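Local coordinates for protein enterochelin esterase (Salmonella enterica subsp. enterica serovar Typhimurium, PDB 3MGA) that probably hydrolyses the ester bonds of the siderophore enterobactin in its ferric form, helping the cell release the iron it has taken up, at residues S48-V53 against D79-S84; R165-Y170 against L226-L231; S249-L252 against D257-L260; L347-G350 against V356-A359. All coordinates share one frame; numbering follows the deposited sequence. Where two conformers were deposited one is given.

Contact 1. Residues S48-V53 against D79-S84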
loop_
_atom_site.group_PDB
_atom_site.type_symbol
_atom_site.label_atom_id
_atom_site.label_comp_id
_atom_site.label_asym_id
_atom_site.label_seq_id
_atom_site.Cartn_x
_atom_site.Cartn_y
_atom_site.Cartn_z
ATOM N N SER A 48 -0.011 27.829 -24.659
ATOM C CA SER A 48 0.622 26.959 -23.663
ATOM C C SER A 48 2.002 26.430 -24.072
ATOM O O SER A 48 2.167 25.904 -25.172
ATOM C CB SER A 48 -0.280 25.764 -23.355
ATOM O OG SER A 48 0.355 24.882 -22.445
ATOM N N PRO A 49 2.989 26.531 -23.164
ATOM C CA PRO A 49 4.337 26.050 -23.419
ATOM C C PRO A 49 4.530 24.590 -22.990
ATOM O O PRO A 49 5.661 24.102 -22.982
ATOM C CB PRO A 49 5.177 26.951 -22.523
ATOM C CG PRO A 49 4.318 27.110 -21.302
ATOM C CD PRO A 49 2.879 27.092 -21.802
ATOM N N ILE A 50 3.443 23.905 -22.635
ATOM C CA ILE A 50 3.521 22.514 -22.193
ATOM C C ILE A 50 3.935 21.541 -23.300
ATOM O O ILE A 50 3.315 21.482 -24.368
ATOM C CB ILE A 50 2.186 22.035 -21.577
ATOM C CG1 ILE A 50 1.857 22.842 -20.316
ATOM C CG2 ILE A 50 2.263 20.567 -21.228
ATOM C CD1 ILE A 50 2.911 22.745 -19.225
ATOM N N ARG A 51 4.987 20.776 -23.008
ATOM C CA ARG A 51 5.541 19.774 -23.916
ATOM C C ARG A 51 5.014 18.373 -23.579
ATOM O O ARG A 51 4.643 17.611 -24.473
ATOM C CB ARG A 51 7.073 19.763 -23.817
ATOM C CG ARG A 51 7.778 21.037 -24.269
ATOM C CD ARG A 51 7.658 21.262 -25.763
ATOM N NE ARG A 51 8.481 22.382 -26.216
ATOM C CZ ARG A 51 8.614 22.755 -27.490
ATOM N NH1 ARG A 51 7.978 22.101 -28.457
ATOM N NH2 ARG A 51 9.390 23.788 -27.800
ATOM N N ARG A 52 5.000 18.033 -22.293
ATOM C CA ARG A 52 4.530 16.707 -21.848
ATOM C C ARG A 52 3.478 16.766 -20.747
ATOM O O ARG A 52 3.355 17.748 -20.023
ATOM C CB ARG A 52 5.703 15.868 -21.318
ATOM C CG ARG A 52 6.812 15.562 -22.323
ATOM C CD ARG A 52 6.357 14.626 -23.440
ATOM N NE ARG A 52 7.480 14.228 -24.290
ATOM C CZ ARG A 52 7.925 14.911 -25.345
ATOM N NH1 ARG A 52 7.354 16.053 -25.715
ATOM N NH2 ARG A 52 8.959 14.447 -26.037
ATOM N N VAL A 53 2.724 15.679 -20.644
ATOM C CA VAL A 53 1.707 15.494 -19.614
ATOM C C VAL A 53 1.740 13.995 -19.352
ATOM O O VAL A 53 0.950 13.239 -19.915
ATOM C CB VAL A 53 0.304 15.915 -20.071
ATOM C CG1 VAL A 53 -0.658 15.797 -18.914
ATOM C CG2 VAL A 53 0.314 17.345 -20.617
ATOM N N ASP A 79 -7.521 23.131 -25.529
ATOM C CA ASP A 79 -6.713 22.958 -24.318
ATOM C C ASP A 79 -6.944 21.572 -23.702
ATOM O O ASP A 79 -6.696 21.366 -22.513
ATOM C CB ASP A 79 -7.044 24.043 -23.282
ATOM C CG ASP A 79 -8.476 23.946 -22.748
ATOM O OD1 ASP A 79 -9.238 23.060 -23.193
ATOM O OD2 ASP A 79 -8.838 24.767 -21.877
ATOM N N VAL A 80 -7.423 20.629 -24.511
ATOM C CA VAL A 80 -7.709 19.290 -24.036
ATOM C C VAL A 80 -6.583 18.324 -24.347
ATOM O O VAL A 80 -6.173 18.194 -25.502
ATOM C CB VAL A 80 -8.975 18.709 -24.699
ATOM C CG1 VAL A 80 -9.246 17.301 -24.173
ATOM C CG2 VAL A 80 -10.177 19.611 -24.467
ATOM N N TRP A 81 -6.076 17.673 -23.303
ATOM C CA TRP A 81 -5.060 16.641 -23.443
ATOM C C TRP A 81 -5.790 15.333 -23.152
ATOM O O TRP A 81 -6.714 15.293 -22.343
ATOM C CB TRP A 81 -3.888 16.843 -22.491
ATOM C CG TRP A 81 -3.025 18.014 -22.818
ATOM C CD1 TRP A 81 -3.298 19.325 -22.567
ATOM C CD2 TRP A 81 -1.715 17.983 -23.400
ATOM N NE1 TRP A 81 -2.255 20.115 -22.982
ATOM C CE2 TRP A 81 -1.269 19.317 -23.495
ATOM C CE3 TRP A 81 -0.885 16.960 -23.866
ATOM C CZ2 TRP A 81 -0.024 19.655 -24.030
ATOM C CZ3 TRP A 81 0.348 17.293 -24.397
ATOM C CH2 TRP A 81 0.768 18.632 -24.476
ATOM N N ARG A 82 -5.361 14.264 -23.805
ATOM C CA ARG A 82 -6.025 12.989 -23.682
ATOM C C ARG A 82 -5.045 11.842 -23.788
ATOM O O ARG A 82 -3.987 11.960 -24.399
ATOM C CB ARG A 82 -7.053 12.890 -24.824
ATOM C CG ARG A 82 -7.807 11.570 -24.949
ATOM C CD ARG A 82 -8.695 11.570 -26.192
ATOM N NE ARG A 82 -7.912 11.727 -27.418
ATOM C CZ ARG A 82 -8.430 11.834 -28.642
ATOM N NH1 ARG A 82 -9.747 11.809 -28.828
ATOM N NH2 ARG A 82 -7.622 11.978 -29.689
ATOM N N TRP A 83 -5.420 10.724 -23.181
ATOM C CA TRP A 83 -4.627 9.509 -23.222
ATOM C C TRP A 83 -5.510 8.375 -22.739
ATOM O O TRP A 83 -6.250 8.525 -21.773
ATOM C CB TRP A 83 -3.370 9.626 -22.359
ATOM C CG TRP A 83 -2.517 8.404 -22.402
ATOM C CD1 TRP A 83 -1.543 8.114 -23.313
ATOM C CD2 TRP A 83 -2.562 7.302 -21.493
ATOM N NE1 TRP A 83 -0.978 6.894 -23.028
ATOM C CE2 TRP A 83 -1.586 6.373 -21.915
ATOM C CE3 TRP A 83 -3.334 7.006 -20.361
ATOM C CZ2 TRP A 83 -1.362 5.166 -21.246
ATOM C CZ3 TRP A 83 -3.104 5.805 -19.689
ATOM C CH2 TRP A 83 -2.124 4.905 -20.134
ATOM N N SER A 84 -5.430 7.241 -23.418
ATOM C CA SER A 84 -6.245 6.093 -23.067
ATOM C C SER A 84 -5.410 4.840 -22.950
ATOM O O SER A 84 -4.280 4.786 -23.438
ATOM C CB SER A 84 -7.335 5.889 -24.121
ATOM O OG SER A 84 -8.202 7.007 -24.166
#

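Contact 2. Residues R165-Y170 against L226-L231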
loop_
_atom_site.group_PDB
_atom_site.type_symbol
_atom_site.label_atom_id
_atom_site.label_comp_id
_atom_site.label_asym_id
_atom_site.label_seq_id
_atom_site.Cartn_x
_atom_site.Cartn_y
_atom_site.Cartn_z
ATOM N N ARG A 165 -18.244 2.089 4.132
ATOM C CA ARG A 165 -19.166 2.659 5.117
ATOM C C ARG A 165 -18.364 3.211 6.279
ATOM O O ARG A 165 -18.420 2.665 7.378
ATOM C CB ARG A 165 -20.111 1.589 5.677
ATOM C CG ARG A 165 -21.086 0.980 4.699
ATOM C CD ARG A 165 -21.783 -0.222 5.342
ATOM N NE ARG A 165 -22.441 0.116 6.607
ATOM C CZ ARG A 165 -23.024 -0.770 7.415
ATOM N NH1 ARG A 165 -23.036 -2.065 7.105
ATOM N NH2 ARG A 165 -23.592 -0.360 8.542
ATOM N N PRO A 166 -17.593 4.286 6.048
ATOM C CA PRO A 166 -16.813 4.823 7.156
ATOM C C PRO A 166 -17.703 5.318 8.290
ATOM O O PRO A 166 -18.703 5.996 8.034
ATOM C CB PRO A 166 -16.047 5.984 6.517
ATOM C CG PRO A 166 -16.822 6.338 5.289
ATOM C CD PRO A 166 -17.400 5.056 4.807
ATOM N N GLU A 167 -17.357 4.949 9.524
ATOM C CA GLU A 167 -18.101 5.373 10.708
ATOM C C GLU A 167 -17.142 5.939 11.746
ATOM O O GLU A 167 -16.019 5.450 11.889
ATOM C CB GLU A 167 -18.903 4.216 11.307
ATOM C CG GLU A 167 -19.973 3.648 10.366
ATOM C CD GLU A 167 -20.896 2.636 11.043
ATOM O OE1 GLU A 167 -21.632 1.929 10.316
ATOM O OE2 GLU A 167 -20.891 2.550 12.295
ATOM N N THR A 168 -17.592 6.959 12.476
ATOM C CA THR A 168 -16.775 7.610 13.496
ATOM C C THR A 168 -16.485 6.678 14.678
ATOM O O THR A 168 -17.386 5.998 15.167
ATOM C CB THR A 168 -17.465 8.874 14.041
ATOM O OG1 THR A 168 -17.769 9.767 12.961
ATOM C CG2 THR A 168 -16.566 9.581 15.064
ATOM N N PRO A 169 -15.216 6.638 15.132
ATOM C CA PRO A 169 -14.863 5.783 16.265
ATOM C C PRO A 169 -15.298 6.376 17.600
ATOM O O PRO A 169 -15.049 7.556 17.862
ATOM C CB PRO A 169 -13.339 5.687 16.175
ATOM C CG PRO A 169 -12.910 6.857 15.384
ATOM C CD PRO A 169 -14.031 7.246 14.498
ATOM N N TYR A 170 -15.939 5.562 18.440
ATOM C CA TYR A 170 -16.406 6.031 19.743
ATOM C C TYR A 170 -15.246 6.623 20.545
ATOM O O TYR A 170 -15.428 7.602 21.280
ATOM C CB TYR A 170 -17.079 4.909 20.548
ATOM C CG TYR A 170 -18.200 4.206 19.811
ATOM C CD1 TYR A 170 -19.270 4.925 19.283
ATOM C CD2 TYR A 170 -18.221 2.819 19.691
ATOM C CE1 TYR A 170 -20.306 4.286 18.609
ATOM C CE2 TYR A 170 -19.259 2.170 19.030
ATOM C CZ TYR A 170 -20.298 2.910 18.490
ATOM O OH TYR A 170 -21.329 2.274 17.831
ATOM N N LEU A 226 -16.116 -1.640 10.808
ATOM C CA LEU A 226 -16.072 -3.105 10.838
ATOM C C LEU A 226 -16.368 -3.656 12.232
ATOM O O LEU A 226 -16.994 -4.711 12.373
ATOM C CB LEU A 226 -14.742 -3.621 10.307
ATOM C CG LEU A 226 -14.592 -3.384 8.806
ATOM C CD1 LEU A 226 -13.213 -3.828 8.309
ATOM C CD2 LEU A 226 -15.702 -4.096 8.046
ATOM N N THR A 227 -15.939 -2.927 13.255
ATOM C CA THR A 227 -16.207 -3.319 14.628
ATOM C C THR A 227 -17.716 -3.208 14.935
ATOM O O THR A 227 -18.303 -4.118 15.545
ATOM C CB THR A 227 -15.401 -2.474 15.609
ATOM O OG1 THR A 227 -13.998 -2.633 15.324
ATOM C CG2 THR A 227 -15.688 -2.904 17.022
ATOM N N HIS A 228 -18.329 -2.107 14.507
ATOM C CA HIS A 228 -19.761 -1.886 14.709
ATOM C C HIS A 228 -20.599 -2.975 14.024
ATOM O O HIS A 228 -21.642 -3.373 14.536
ATOM C CB HIS A 228 -20.157 -0.505 14.183
ATOM C CG HIS A 228 -21.624 -0.213 14.275
ATOM N ND1 HIS A 228 -22.210 0.316 15.406
ATOM C CD2 HIS A 228 -22.621 -0.356 13.368
ATOM C CE1 HIS A 228 -23.504 0.476 15.195
ATOM N NE2 HIS A 228 -23.780 0.076 13.966
ATOM N N GLN A 229 -20.126 -3.459 12.876
ATOM C CA GLN A 229 -20.832 -4.506 12.107
ATOM C C GLN A 229 -20.594 -5.910 12.668
ATOM O O GLN A 229 -21.184 -6.875 12.191
ATOM C CB GLN A 229 -20.404 -4.484 10.635
ATOM C CG GLN A 229 -20.660 -3.165 9.914
ATOM C CD GLN A 229 -20.162 -3.191 8.477
ATOM O OE1 GLN A 229 -20.514 -4.090 7.703
ATOM N NE2 GLN A 229 -19.359 -2.193 8.105
ATOM N N ARG A 230 -19.714 -6.003 13.664
ATOM C CA ARG A 230 -19.345 -7.251 14.339
ATOM C C ARG A 230 -18.477 -8.126 13.436
ATOM O O ARG A 230 -18.412 -9.345 13.606
ATOM C CB ARG A 230 -20.582 -7.988 14.888
ATOM C CG ARG A 230 -21.467 -7.063 15.739
ATOM C CD ARG A 230 -22.636 -7.751 16.450
ATOM N NE ARG A 230 -22.222 -8.510 17.638
ATOM C CZ ARG A 230 -21.918 -9.811 17.663
ATOM N NH1 ARG A 230 -21.557 -10.371 18.813
ATOM N NH2 ARG A 230 -21.971 -10.559 16.560
ATOM N N LEU A 231 -17.790 -7.480 12.489
ATOM C CA LEU A 231 -16.902 -8.167 11.558
ATOM C C LEU A 231 -15.441 -8.132 12.043
ATOM O O LEU A 231 -14.565 -8.737 11.439
ATOM C CB LEU A 231 -17.056 -7.599 10.147
ATOM C CG LEU A 231 -18.422 -7.883 9.492
ATOM C CD1 LEU A 231 -18.518 -7.229 8.128
ATOM C CD2 LEU A 231 -18.703 -9.400 9.370
#

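Contact 3. Residues S249-L252 against D257-L260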
loop_
_atom_site.group_PDB
_atom_site.type_symbol
_atom_site.label_atom_id
_atom_site.label_comp_id
_atom_site.label_asym_id
_atom_site.label_seq_id
_atom_site.Cartn_x
_atom_site.Cartn_y
_atom_site.Cartn_z
ATOM N N SER A 249 14.310 2.315 6.096
ATOM C CA SER A 249 15.132 1.408 5.304
ATOM C C SER A 249 16.172 0.682 6.166
ATOM O O SER A 249 16.697 -0.353 5.763
ATOM C CB SER A 249 15.809 2.167 4.160
ATOM O OG SER A 249 14.836 2.748 3.304
ATOM N N GLN A 250 16.463 1.230 7.347
ATOM C CA GLN A 250 17.419 0.624 8.283
ATOM C C GLN A 250 16.739 -0.226 9.370
ATOM O O GLN A 250 17.293 -1.234 9.807
ATOM C CB GLN A 250 18.239 1.721 8.980
ATOM C CG GLN A 250 19.221 2.465 8.083
ATOM C CD GLN A 250 19.913 3.644 8.789
ATOM O OE1 GLN A 250 19.339 4.297 9.678
ATOM N NE2 GLN A 250 21.141 3.933 8.371
ATOM N N GLU A 251 15.544 0.177 9.796
ATOM C CA GLU A 251 14.843 -0.506 10.896
ATOM C C GLU A 251 13.852 -1.599 10.514
ATOM O O GLU A 251 13.655 -2.528 11.287
ATOM C CB GLU A 251 14.142 0.539 11.787
ATOM C CG GLU A 251 15.124 1.517 12.453
ATOM C CD GLU A 251 14.450 2.630 13.250
ATOM O OE1 GLU A 251 13.251 2.925 13.021
ATOM O OE2 GLU A 251 15.140 3.224 14.109
ATOM N N LEU A 252 13.227 -1.494 9.344
ATOM C CA LEU A 252 12.249 -2.495 8.922
ATOM C C LEU A 252 12.801 -3.739 8.212
ATOM O O LEU A 252 12.279 -4.838 8.421
ATOM C CB LEU A 252 11.147 -1.859 8.057
ATOM C CG LEU A 252 10.202 -0.857 8.733
ATOM C CD1 LEU A 252 9.093 -0.428 7.754
ATOM C CD2 LEU A 252 9.580 -1.446 9.983
ATOM N N ASP A 257 16.808 -5.323 16.433
ATOM C CA ASP A 257 16.617 -4.302 17.473
ATOM C C ASP A 257 15.258 -3.640 17.428
ATOM O O ASP A 257 14.685 -3.348 18.468
ATOM C CB ASP A 257 17.725 -3.245 17.447
ATOM C CG ASP A 257 19.003 -3.733 18.093
ATOM O OD1 ASP A 257 18.993 -4.858 18.644
ATOM O OD2 ASP A 257 20.010 -2.984 18.075
ATOM N N PHE A 258 14.731 -3.407 16.234
ATOM C CA PHE A 258 13.422 -2.781 16.127
ATOM C C PHE A 258 12.383 -3.595 16.898
ATOM O O PHE A 258 11.675 -3.059 17.747
ATOM C CB PHE A 258 12.996 -2.624 14.672
ATOM C CG PHE A 258 11.621 -2.055 14.510
ATOM C CD1 PHE A 258 11.399 -0.692 14.634
ATOM C CD2 PHE A 258 10.540 -2.878 14.238
ATOM C CE1 PHE A 258 10.134 -0.165 14.485
ATOM C CE2 PHE A 258 9.268 -2.348 14.092
ATOM C CZ PHE A 258 9.070 -0.989 14.213
ATOM N N TRP A 259 12.321 -4.895 16.615
ATOM C CA TRP A 259 11.350 -5.770 17.276
ATOM C C TRP A 259 11.672 -6.077 18.728
ATOM O O TRP A 259 10.753 -6.288 19.520
ATOM C CB TRP A 259 11.121 -7.038 16.463
ATOM C CG TRP A 259 10.396 -6.724 15.214
ATOM C CD1 TRP A 259 10.900 -6.699 13.951
ATOM C CD2 TRP A 259 9.037 -6.291 15.118
ATOM N NE1 TRP A 259 9.925 -6.322 13.066
ATOM C CE2 TRP A 259 8.771 -6.063 13.758
ATOM C CE3 TRP A 259 8.012 -6.101 16.051
ATOM C CZ2 TRP A 259 7.518 -5.660 13.301
ATOM C CZ3 TRP A 259 6.774 -5.699 15.602
ATOM C CH2 TRP A 259 6.537 -5.476 14.235
ATOM N N LEU A 260 12.957 -6.111 19.079
ATOM C CA LEU A 260 13.337 -6.301 20.474
ATOM C C LEU A 260 12.841 -5.081 21.242
ATOM O O LEU A 260 12.208 -5.214 22.277
ATOM C CB LEU A 260 14.851 -6.441 20.643
ATOM C CG LEU A 260 15.506 -7.755 20.226
ATOM C CD1 LEU A 260 17.008 -7.619 20.242
ATOM C CD2 LEU A 260 15.048 -8.922 21.129
#

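Contact 4. Residues L347-G350 against V356-A359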
loop_
_atom_site.group_PDB
_atom_site.type_symbol
_atom_site.label_atom_id
_atom_site.label_comp_id
_atom_site.label_asym_id
_atom_site.label_seq_id
_atom_site.Cartn_x
_atom_site.Cartn_y
_atom_site.Cartn_z
ATOM N N LEU A 347 -0.618 -13.464 3.089
ATOM C CA LEU A 347 0.445 -13.054 2.209
ATOM C C LEU A 347 -0.217 -12.501 0.957
ATOM O O LEU A 347 -0.807 -13.235 0.169
ATOM C CB LEU A 347 1.343 -14.264 1.935
ATOM C CG LEU A 347 2.766 -14.047 1.437
ATOM C CD1 LEU A 347 3.537 -13.140 2.382
ATOM C CD2 LEU A 347 3.461 -15.395 1.295
ATOM N N GLU A 348 -0.167 -11.179 0.825
ATOM C CA GLU A 348 -0.780 -10.485 -0.292
ATOM C C GLU A 348 0.247 -9.823 -1.194
ATOM O O GLU A 348 1.278 -9.330 -0.727
ATOM C CB GLU A 348 -1.757 -9.437 0.230
ATOM C CG GLU A 348 -2.211 -8.428 -0.817
ATOM C CD GLU A 348 -3.021 -7.311 -0.217
ATOM O OE1 GLU A 348 -3.988 -7.619 0.519
ATOM O OE2 GLU A 348 -2.706 -6.128 -0.499
ATOM N N ALA A 349 -0.061 -9.813 -2.486
ATOM C CA ALA A 349 0.789 -9.208 -3.510
ATOM C C ALA A 349 -0.036 -9.012 -4.775
ATOM O O ALA A 349 -0.942 -9.800 -5.059
ATOM C CB ALA A 349 1.988 -10.075 -3.787
ATOM N N GLY A 350 0.265 -7.956 -5.523
ATOM C CA GLY A 350 -0.473 -7.642 -6.737
ATOM C C GLY A 350 0.206 -8.137 -8.001
ATOM O O GLY A 350 1.427 -8.226 -8.055
ATOM N N VAL A 356 7.852 -8.171 -7.096
ATOM C CA VAL A 356 7.310 -8.436 -5.771
ATOM C C VAL A 356 6.398 -9.660 -5.795
ATOM O O VAL A 356 6.507 -10.531 -4.941
ATOM C CB VAL A 356 6.550 -7.219 -5.223
ATOM C CG1 VAL A 356 5.849 -7.560 -3.895
ATOM C CG2 VAL A 356 7.503 -6.041 -5.056
ATOM N N PHE A 357 5.520 -9.731 -6.790
ATOM C CA PHE A 357 4.598 -10.858 -6.922
ATOM C C PHE A 357 5.330 -12.204 -7.017
ATOM O O PHE A 357 4.996 -13.159 -6.306
ATOM C CB PHE A 357 3.709 -10.658 -8.140
ATOM C CG PHE A 357 2.656 -11.711 -8.298
ATOM C CD1 PHE A 357 1.481 -11.647 -7.567
ATOM C CD2 PHE A 357 2.826 -12.756 -9.188
ATOM C CE1 PHE A 357 0.509 -12.612 -7.709
ATOM C CE2 PHE A 357 1.850 -13.717 -9.337
ATOM C CZ PHE A 357 0.688 -13.643 -8.597
ATOM N N GLN A 358 6.318 -12.287 -7.898
ATOM C CA GLN A 358 7.094 -13.518 -8.060
ATOM C C GLN A 358 7.824 -13.856 -6.769
ATOM O O GLN A 358 7.910 -15.019 -6.380
ATOM C CB GLN A 358 8.088 -13.388 -9.214
ATOM C CG GLN A 358 7.442 -13.370 -10.596
ATOM C CD GLN A 358 8.451 -13.145 -11.718
ATOM O OE1 GLN A 358 8.451 -13.864 -12.723
ATOM N NE2 GLN A 358 9.337 -12.166 -11.533
ATOM N N ALA A 359 8.341 -12.830 -6.103
ATOM C CA ALA A 359 9.048 -13.020 -4.851
ATOM C C ALA A 359 8.099 -13.621 -3.807
ATOM O O ALA A 359 8.476 -14.529 -3.068
ATOM C CB ALA A 359 9.622 -11.707 -4.365
#

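Contact 1. Residues S48-V53 against D79-S84
Val53, at the start of one strand, faces Trp81 of another across 7.9 Å between their CA atoms, and no hydrogen bond joins the two backbones. The indole of Trp81 fills the gap. Its CG lies anti to the carbonyl carbon (chi1 -70°), and the ring reaches across to the 48-53 segment. Val53 sends one methyl, CG2, over a face of the indole. The contact is a CH-pi one: CG2 lies 3.5 Å from the centroid of the six-membered ring of Trp81, 16° off the ring normal. The same methyl is equally close to CD2 and CE3 of Trp81, so it sits over the six-membered ring on its CD2-CE3 side. Ile50 meets the far end of the indole obliquely. Its CG2 is 3.7 Å from CZ2 of Trp81, while CG1 is directed elsewhere. Arg51 adds only its carbonyl O, 4.0 Å from Trp81 CH2, its CB pointing away. The loop before Val53 is shaped by an ST turn, in which Ile50 N donates to Ser48 OG at 3.2 Å. Asp40 accepts a hydrogen bond from Ser48 OG and a weak one from Trp81 NE1. The polar edge of the indole thus has a partner beside this turn. Arg51 and Arg52 form a classic beta bulge opposite Thr100, at the edge of the sheet containing 52-57. Trp81 belongs to the other sheet of the N-terminal domain, next to strand 32-39, where Trp38 meets its ring. The contact therefore packs one antiparallel sheet on the other.

Contact 2. Residues R165-Y170 against L226-L231
Glu167 against His228, and Gln229 against Arg165, form the closer-packed part, between an irregular segment and a helix end. Glu167 extends beyond CG and lays OE2 over one face of the His228 imidazole, 3.5 Å from CG of His228. The carboxylate is turned 60° from the ring, so the two groups do not stack. Gln229 does stack: its amide covers one face of the Arg165 guanidinium, with the planes 27° apart. Arg165 NH1 lies 3.4 Å from Gln229 CD, but the angle to OE1 is too poor for a hydrogen bond. The amide is held by Gln229 NE2 bonding to Ser225 OG. Arg165 NH2 also forms a salt bridge with Glu167 OE1 at 3.5 Å, within the same segment. The looser side lies at the exposed Tyr170. Its OH, at the imidazole edge, shares a hydrogen bond of 3.2 Å with His228 ND1, where either may donate. Both His228 contacts are described for one of its two conformers and are not certain. Arg230, with positive phi, follows the helix in a Schellman motif. The 165-170 segment runs along helix 220-228, with Pro166 on Pro221 and Pro169 on Trp220 and Ala224, and leads into strand 174-180.

Contact 3. Residues S249-L252 against D257-L260
Leu252 lays its CD2 methyl over one face of the Phe258 ring, displaced toward the rim. The nearest ring atom is CE2 of Phe258, 4.2 Å from Leu252 CD2, so the packing is easy and not tight. Leu252 gets there by its branch end, since its CB does not point straight at the helix opposite. Phe258 has CG anti to its own backbone N (chi1 177°), which swings the ring toward the end of the preceding helix. The closest approach is made by a backbone atom: Glu251 O lies 3.4 Å from Phe258 CB. The same oxygen stands oblique to the ring, 3.8 Å from CG of Phe258. Glu251 adds its CB, 4.1 Å from Phe258 CD1. No hydrogen bond crosses, so the contact is apolar apart from that carbonyl. The backbones are near each other here, with the CA atoms of Glu251 and Phe258 5.9 Å apart. The Glu251 chain is extended beyond CG and runs past the ring. Its buried carboxylate is satisfied elsewhere, by a salt bridge from OE1 to Arg187 and a hydrogen bond from OE2 to Asn185. Both partners are in strand 185-193. Trp259 is the next residue of the helix, and its NE1 bonds to Ser294 of helix 290-301. Leu252 also touches Phe290 at the start of that helix, and Leu208 meets both Leu252 and Phe258. The arrangement is two successive helices, 245-251 and 256-273, joined by a short loop in an alpha/beta-hydrolase domain, packed close to a GxSxG sequence that resembles a nucleophile elbow.

Contact 4. Residues L347-G350 against V356-A359
Phe357 meets the end of a strand with CB and the CG, CD1 and CE1 side of its ring. Its CB lies 3.3 Å from Gly350 O, the closest approach of the contact. Phe357 CG is 3.7 Å from Gly350 O, and Phe357 CD1 is 3.5 Å from Gly350 O. That carbonyl stands oblique to the ring, beside the root of the side chain. Phe357 CD1 also meets the methyl of Ala349, whose CB is 4.1 Å away. Farther out, Ala349 O lies 3.9 Å from Phe357 CD1 and also comes near CE1. This second carbonyl lies at the ring edge, near its plane, so it faces the C-H groups and not the pi cloud. The CG atom is anti to the backbone N (chi1 -175°), which carries the ring alongside the strand end. Ala349 is the side chain that points at the helix. Gly350 brings its backbone alone, and its N bonds to Glu353 OE1 in the connection that follows. The CA atoms of Ala349 and Phe357 are 5.4 Å apart, a close approach that the small residues of the strand permit. No hydrogen bond crosses between the segments. The contact opens the beta-alpha-beta unit made by strand 344-350, helix 354-367 and strand 373-379. The ring of Phe357 also rests on Trp376 and Gln378 of the edge strand 373-379, while the parallel strand 308-312 flanks 344-350 on its other side.

The four contacts follow one another along the chain, and none touches another. Contact 1 packs the sheets of the N-terminal domain. Contacts 3 and 4 belong to the esterase domain, and contact 2 joins the loop before strand 174-180 to helix 220-228. Contacts 1 and 3 are farthest apart, with centres 44 Å from each other on opposite sides of the chain's centre. Contacts 3 and 4 are the closest pair by centres, at 22 Å, and their nearest atoms are about 13 Å apart. Leu252 of contact 3 touches the GxSxG segment, which probably carries the nucleophile. Contact 4 lies on the same central sheet as that segment's strand.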